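Local coordinates for DNA polymerase II large subunit (Pyrococcus horikoshii, PDB 7OEC), which contains, in the part studied here, an intein that probably excises itself by protein splicing from the precursor of an archaeal replicative DNA polymerase, at residues A[75-86]-A[133-144]. The protein carries 2 engineered substitutions. Sequence-based numbering, arbitrary orientation.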
loop_
_atom_site.group_PDB
_atom_site.type_symbol
_atom_site.label_atom_id
_atom_site.label_comp_id
_atom_site.label_asym_id
_atom_site.label_seq_id
_atom_site.Cartn_x
_atom_site.Cartn_y
_atom_site.Cartn_z
ATOM N N ALA A 75 11.153 -1.727 12.703
ATOM C CA ALA A 75 11.770 -1.961 11.416
ATOM C C ALA A 75 12.892 -2.985 11.579
ATOM O O ALA A 75 13.707 -2.885 12.495
ATOM C CB ALA A 75 12.307 -0.624 10.901
ATOM N N THR A 76 12.916 -3.988 10.721
ATOM C CA THR A 76 14.002 -4.952 10.705
ATOM C C THR A 76 14.627 -4.988 9.325
ATOM O O THR A 76 15.832 -4.747 9.157
ATOM C CB THR A 76 13.408 -6.314 11.143
ATOM O OG1 THR A 76 12.414 -6.736 10.205
ATOM C CG2 THR A 76 12.711 -6.196 12.534
ATOM N N ASP A 77 13.832 -5.154 8.305
ATOM C CA ASP A 77 14.485 -5.497 7.065
ATOM C C ASP A 77 14.683 -4.255 6.205
ATOM O O ASP A 77 14.282 -3.137 6.537
ATOM C CB ASP A 77 13.820 -6.715 6.392
ATOM C CG ASP A 77 12.383 -6.472 6.015
ATOM O OD1 ASP A 77 12.211 -5.563 5.164
ATOM O OD2 ASP A 77 11.462 -7.197 6.508
ATOM N N HIS A 78 15.464 -4.446 5.163
ATOM C CA HIS A 78 15.648 -3.403 4.200
ATOM C C HIS A 78 14.322 -3.129 3.530
ATOM O O HIS A 78 13.371 -3.924 3.554
ATOM C CB HIS A 78 16.603 -3.869 3.115
ATOM C CG HIS A 78 18.030 -3.905 3.539
ATOM N ND1 HIS A 78 18.445 -4.459 4.731
ATOM C CD2 HIS A 78 19.143 -3.424 2.937
ATOM C CE1 HIS A 78 19.751 -4.309 4.851
ATOM N NE2 HIS A 78 20.205 -3.730 3.752
ATOM N N LEU A 79 14.261 -1.989 2.935
ATOM C CA LEU A 79 13.148 -1.728 2.066
ATOM C C LEU A 79 13.624 -1.853 0.634
ATOM O O LEU A 79 14.819 -1.812 0.333
ATOM C CB LEU A 79 12.631 -0.322 2.304
ATOM C CG LEU A 79 12.159 0.061 3.697
ATOM C CD1 LEU A 79 11.855 1.585 3.737
ATOM C CD2 LEU A 79 10.959 -0.673 4.077
ATOM N N ILE A 80 12.656 -1.999 -0.253
ATOM C CA ILE A 80 12.862 -1.903 -1.685
ATOM C C ILE A 80 12.055 -0.716 -2.191
ATOM O O ILE A 80 10.876 -0.565 -1.848
ATOM C CB ILE A 80 12.461 -3.215 -2.383
ATOM C CG1 ILE A 80 13.339 -4.361 -1.841
ATOM C CG2 ILE A 80 12.624 -3.097 -3.889
ATOM C CD1 ILE A 80 12.990 -5.644 -2.435
ATOM N N ARG A 81 12.690 0.120 -2.992
ATOM C CA ARG A 81 12.040 1.247 -3.628
ATOM C C ARG A 81 11.918 0.972 -5.116
ATOM O O ARG A 81 12.893 0.603 -5.782
ATOM C CB ARG A 81 12.852 2.517 -3.400
ATOM C CG ARG A 81 12.260 3.768 -4.045
ATOM C CD ARG A 81 13.170 4.929 -3.748
ATOM N NE ARG A 81 12.841 6.103 -4.530
ATOM C CZ ARG A 81 11.886 6.968 -4.227
ATOM N NH1 ARG A 81 11.121 6.791 -3.138
ATOM N NH2 ARG A 81 11.747 8.036 -5.018
ATOM N N PHE A 82 10.717 1.145 -5.623
ATOM C CA PHE A 82 10.399 1.024 -7.031
ATOM C C PHE A 82 10.156 2.409 -7.591
ATOM O O PHE A 82 9.297 3.144 -7.088
ATOM C CB PHE A 82 9.131 0.196 -7.172
ATOM C CG PHE A 82 9.266 -1.166 -6.598
ATOM C CD1 PHE A 82 9.962 -2.142 -7.284
ATOM C CD2 PHE A 82 8.744 -1.450 -5.361
ATOM C CE1 PHE A 82 10.144 -3.374 -6.762
ATOM C CE2 PHE A 82 8.851 -2.734 -4.827
ATOM C CZ PHE A 82 9.561 -3.707 -5.531
ATOM N N GLU A 83 10.905 2.756 -8.622
ATOM C CA GLU A 83 10.721 3.990 -9.355
ATOM C C GLU A 83 10.081 3.596 -10.656
ATOM O O GLU A 83 10.608 2.729 -11.369
ATOM C CB GLU A 83 12.069 4.674 -9.610
ATOM C CG GLU A 83 12.748 4.892 -8.240
ATOM C CD GLU A 83 14.102 5.558 -8.302
ATOM O OE1 GLU A 83 14.555 5.824 -9.439
ATOM O OE2 GLU A 83 14.693 5.831 -7.214
ATOM N N LEU A 84 9.005 4.278 -10.984
ATOM C CA LEU A 84 8.173 3.956 -12.115
ATOM C C LEU A 84 8.321 4.959 -13.252
ATOM O O LEU A 84 8.693 6.133 -13.081
ATOM C CB LEU A 84 6.715 3.911 -11.656
ATOM C CG LEU A 84 6.469 3.036 -10.389
ATOM C CD1 LEU A 84 4.983 2.921 -10.089
ATOM C CD2 LEU A 84 7.040 1.651 -10.561
ATOM N N GLU A 85 7.980 4.459 -14.434
ATOM C CA GLU A 85 7.796 5.313 -15.583
ATOM C C GLU A 85 6.816 6.406 -15.179
ATOM O O GLU A 85 5.808 6.165 -14.502
ATOM C CB GLU A 85 7.249 4.441 -16.723
ATOM C CG GLU A 85 6.996 5.091 -18.000
ATOM C CD GLU A 85 6.286 4.167 -19.012
ATOM O OE1 GLU A 85 5.832 3.006 -18.686
ATOM O OE2 GLU A 85 6.211 4.609 -20.179
ATOM N N LEU A 86 7.138 7.624 -15.569
ATOM C CA LEU A 86 6.407 8.860 -15.285
ATOM C C LEU A 86 6.719 9.440 -13.909
ATOM O O LEU A 86 6.221 10.530 -13.590
ATOM C CB LEU A 86 4.891 8.822 -15.530
ATOM C CG LEU A 86 4.499 8.222 -16.885
ATOM C CD1 LEU A 86 3.022 8.303 -16.984
ATOM C CD2 LEU A 86 5.112 8.924 -18.036
ATOM N N VAL A 133 2.172 1.475 -16.021
ATOM C CA VAL A 133 3.487 2.108 -15.979
ATOM C C VAL A 133 4.543 1.050 -15.680
ATOM O O VAL A 133 4.358 0.189 -14.816
ATOM C CB VAL A 133 3.607 3.280 -14.963
ATOM C CG1 VAL A 133 2.703 4.443 -15.372
ATOM C CG2 VAL A 133 3.342 2.835 -13.559
ATOM N N ALA A 134 5.667 1.128 -16.363
ATOM C CA ALA A 134 6.725 0.161 -16.128
ATOM C C ALA A 134 7.613 0.531 -14.932
ATOM O O ALA A 134 7.850 1.706 -14.637
ATOM C CB ALA A 134 7.584 0.062 -17.387
ATOM N N VAL A 135 8.117 -0.494 -14.240
ATOM C CA VAL A 135 9.179 -0.301 -13.257
ATOM C C VAL A 135 10.448 0.067 -14.007
ATOM O O VAL A 135 10.919 -0.691 -14.866
ATOM C CB VAL A 135 9.400 -1.558 -12.405
ATOM C CG1 VAL A 135 10.549 -1.364 -11.431
ATOM C CG2 VAL A 135 8.141 -1.917 -11.617
ATOM N N LYS A 136 11.029 1.212 -13.650
ATOM C CA LYS A 136 12.209 1.734 -14.328
ATOM C C LYS A 136 13.480 1.480 -13.531
ATOM O O LYS A 136 14.534 1.171 -14.109
ATOM C CB LYS A 136 12.035 3.239 -14.616
ATOM C CG LYS A 136 13.217 3.874 -15.381
ATOM C CD LYS A 136 12.989 5.364 -15.711
ATOM C CE LYS A 136 12.827 6.213 -14.424
ATOM N NZ LYS A 136 13.934 6.057 -13.375
ATOM N N LYS A 137 13.369 1.503 -12.206
ATOM C CA LYS A 137 14.546 1.314 -11.374
ATOM C C LYS A 137 14.128 0.726 -10.045
ATOM O O LYS A 137 13.075 1.069 -9.520
ATOM C CB LYS A 137 15.278 2.629 -11.106
ATOM C CG LYS A 137 16.630 2.400 -10.471
ATOM C CD LYS A 137 17.365 3.722 -10.246
ATOM C CE LYS A 137 18.776 3.507 -9.654
ATOM N NZ LYS A 137 19.828 3.184 -10.702
ATOM N N ILE A 138 14.958 -0.142 -9.498
ATOM C CA ILE A 138 14.713 -0.772 -8.215
ATOM C C ILE A 138 15.937 -0.545 -7.346
ATOM O O ILE A 138 17.073 -0.747 -7.794
ATOM C CB ILE A 138 14.441 -2.270 -8.378
ATOM C CG1 ILE A 138 13.279 -2.436 -9.340
ATOM C CG2 ILE A 138 14.125 -2.907 -7.009
ATOM C CD1 ILE A 138 12.931 -3.881 -9.567
ATOM N N GLU A 139 15.702 -0.085 -6.117
ATOM C CA GLU A 139 16.764 0.193 -5.165
ATOM C C GLU A 139 16.532 -0.526 -3.850
ATOM O O GLU A 139 15.406 -0.577 -3.365
ATOM C CB GLU A 139 16.804 1.677 -4.762
ATOM C CG GLU A 139 16.942 2.637 -5.915
ATOM C CD GLU A 139 17.244 4.014 -5.451
ATOM O OE1 GLU A 139 16.588 4.498 -4.519
ATOM O OE2 GLU A 139 18.165 4.603 -6.008
ATOM N N PHE A 140 17.587 -1.009 -3.248
ATOM C CA PHE A 140 17.527 -1.562 -1.903
ATOM C C PHE A 140 17.933 -0.446 -0.962
ATOM O O PHE A 140 18.927 0.256 -1.206
ATOM C CB PHE A 140 18.503 -2.715 -1.722
ATOM C CG PHE A 140 17.974 -4.028 -2.149
ATOM C CD1 PHE A 140 18.354 -4.576 -3.368
ATOM C CD2 PHE A 140 17.131 -4.746 -1.338
ATOM C CE1 PHE A 140 17.867 -5.804 -3.777
ATOM C CE2 PHE A 140 16.661 -5.978 -1.745
ATOM C CZ PHE A 140 17.031 -6.496 -2.968
ATOM N N ILE A 141 17.151 -0.249 0.103
ATOM C CA ILE A 141 17.317 0.892 0.996
ATOM C C ILE A 141 17.485 0.384 2.416
ATOM O O ILE A 141 16.701 -0.453 2.867
ATOM C CB ILE A 141 16.125 1.856 0.856
ATOM C CG1 ILE A 141 16.185 2.404 -0.580
ATOM C CG2 ILE A 141 16.137 2.930 1.955
ATOM C CD1 ILE A 141 15.098 3.285 -0.841
ATOM N N GLU A 142 18.512 0.868 3.116
ATOM C CA GLU A 142 18.715 0.469 4.503
ATOM C C GLU A 142 17.548 1.025 5.306
ATOM O O GLU A 142 17.076 2.117 4.976
ATOM C CB GLU A 142 20.019 1.083 5.008
ATOM C CG GLU A 142 21.285 0.359 4.537
ATOM C CD GLU A 142 21.637 -0.839 5.382
ATOM O OE1 GLU A 142 20.916 -1.135 6.363
ATOM O OE2 GLU A 142 22.648 -1.503 5.071
ATOM N N PRO A 143 17.020 0.302 6.295
ATOM C CA PRO A 143 15.847 0.811 6.987
ATOM C C PRO A 143 16.153 2.180 7.562
ATOM O O PRO A 143 17.138 2.341 8.292
ATOM C CB PRO A 143 15.579 -0.221 8.094
ATOM C CG PRO A 143 16.950 -0.949 8.258
ATOM C CD PRO A 143 17.459 -0.998 6.851
ATOM N N PRO A 144 15.343 3.190 7.254
ATOM C CA PRO A 144 15.657 4.587 7.633
ATOM C C PRO A 144 14.904 5.189 8.825
ATOM O O PRO A 144 15.131 6.375 9.164
ATOM C CB PRO A 144 15.228 5.311 6.362
ATOM C CG PRO A 144 14.038 4.536 5.923
ATOM C CD PRO A 144 14.371 3.119 6.154
#
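L79, R81 and E83 form antiparallel hydrogen-bonded pairs with I141, E139 and K137, each closed by two backbone N-H···O=C bonds; the straightest runs from E83 N to K137 O (2.9 Å, 176°). Opposite E83 the ladder shifts by one residue in a classic beta bulge: K136 and K137 both face this residue, and its carbonyl O accepts from K136 N (2.8 Å) and K137 N (3.1 Å). Beyond the bulge, E85 N binds A134 O. The E85 side chain, fully extended with CG anti to N (chi1 -179°), reaches across to A134, which brings the anti lone pair of OE1 onto the N-H of A134 (3.0 Å from OE1 to N).

The face of R81, E83, K137 and E139 is mostly charged, with L79 and I141 at one end and I141 CD1 against R81 CB. R81 NE gives a salt-bridging hydrogen bond to E83 OE2 (3.3 Å), held in the guanidinium plane, while E83 OE1 has a long salt bridge to K136 NZ (4.0 Å).

The other face is apolar. I80 CG2 presses tightly on I138 CG2 (3.5 Å); in one of its two conformers F140 lies beside I80, CE2 near CG1, and I138 lies beside F82. Past the bulge, L84 spreads its two methyls onto V133 and V135.

These are the central strands of a four-stranded antiparallel sheet in the intein splicing domain: 89-93 flanks 79-84, with F90 meeting the F82 ring, and 119-123 flanks 130-141.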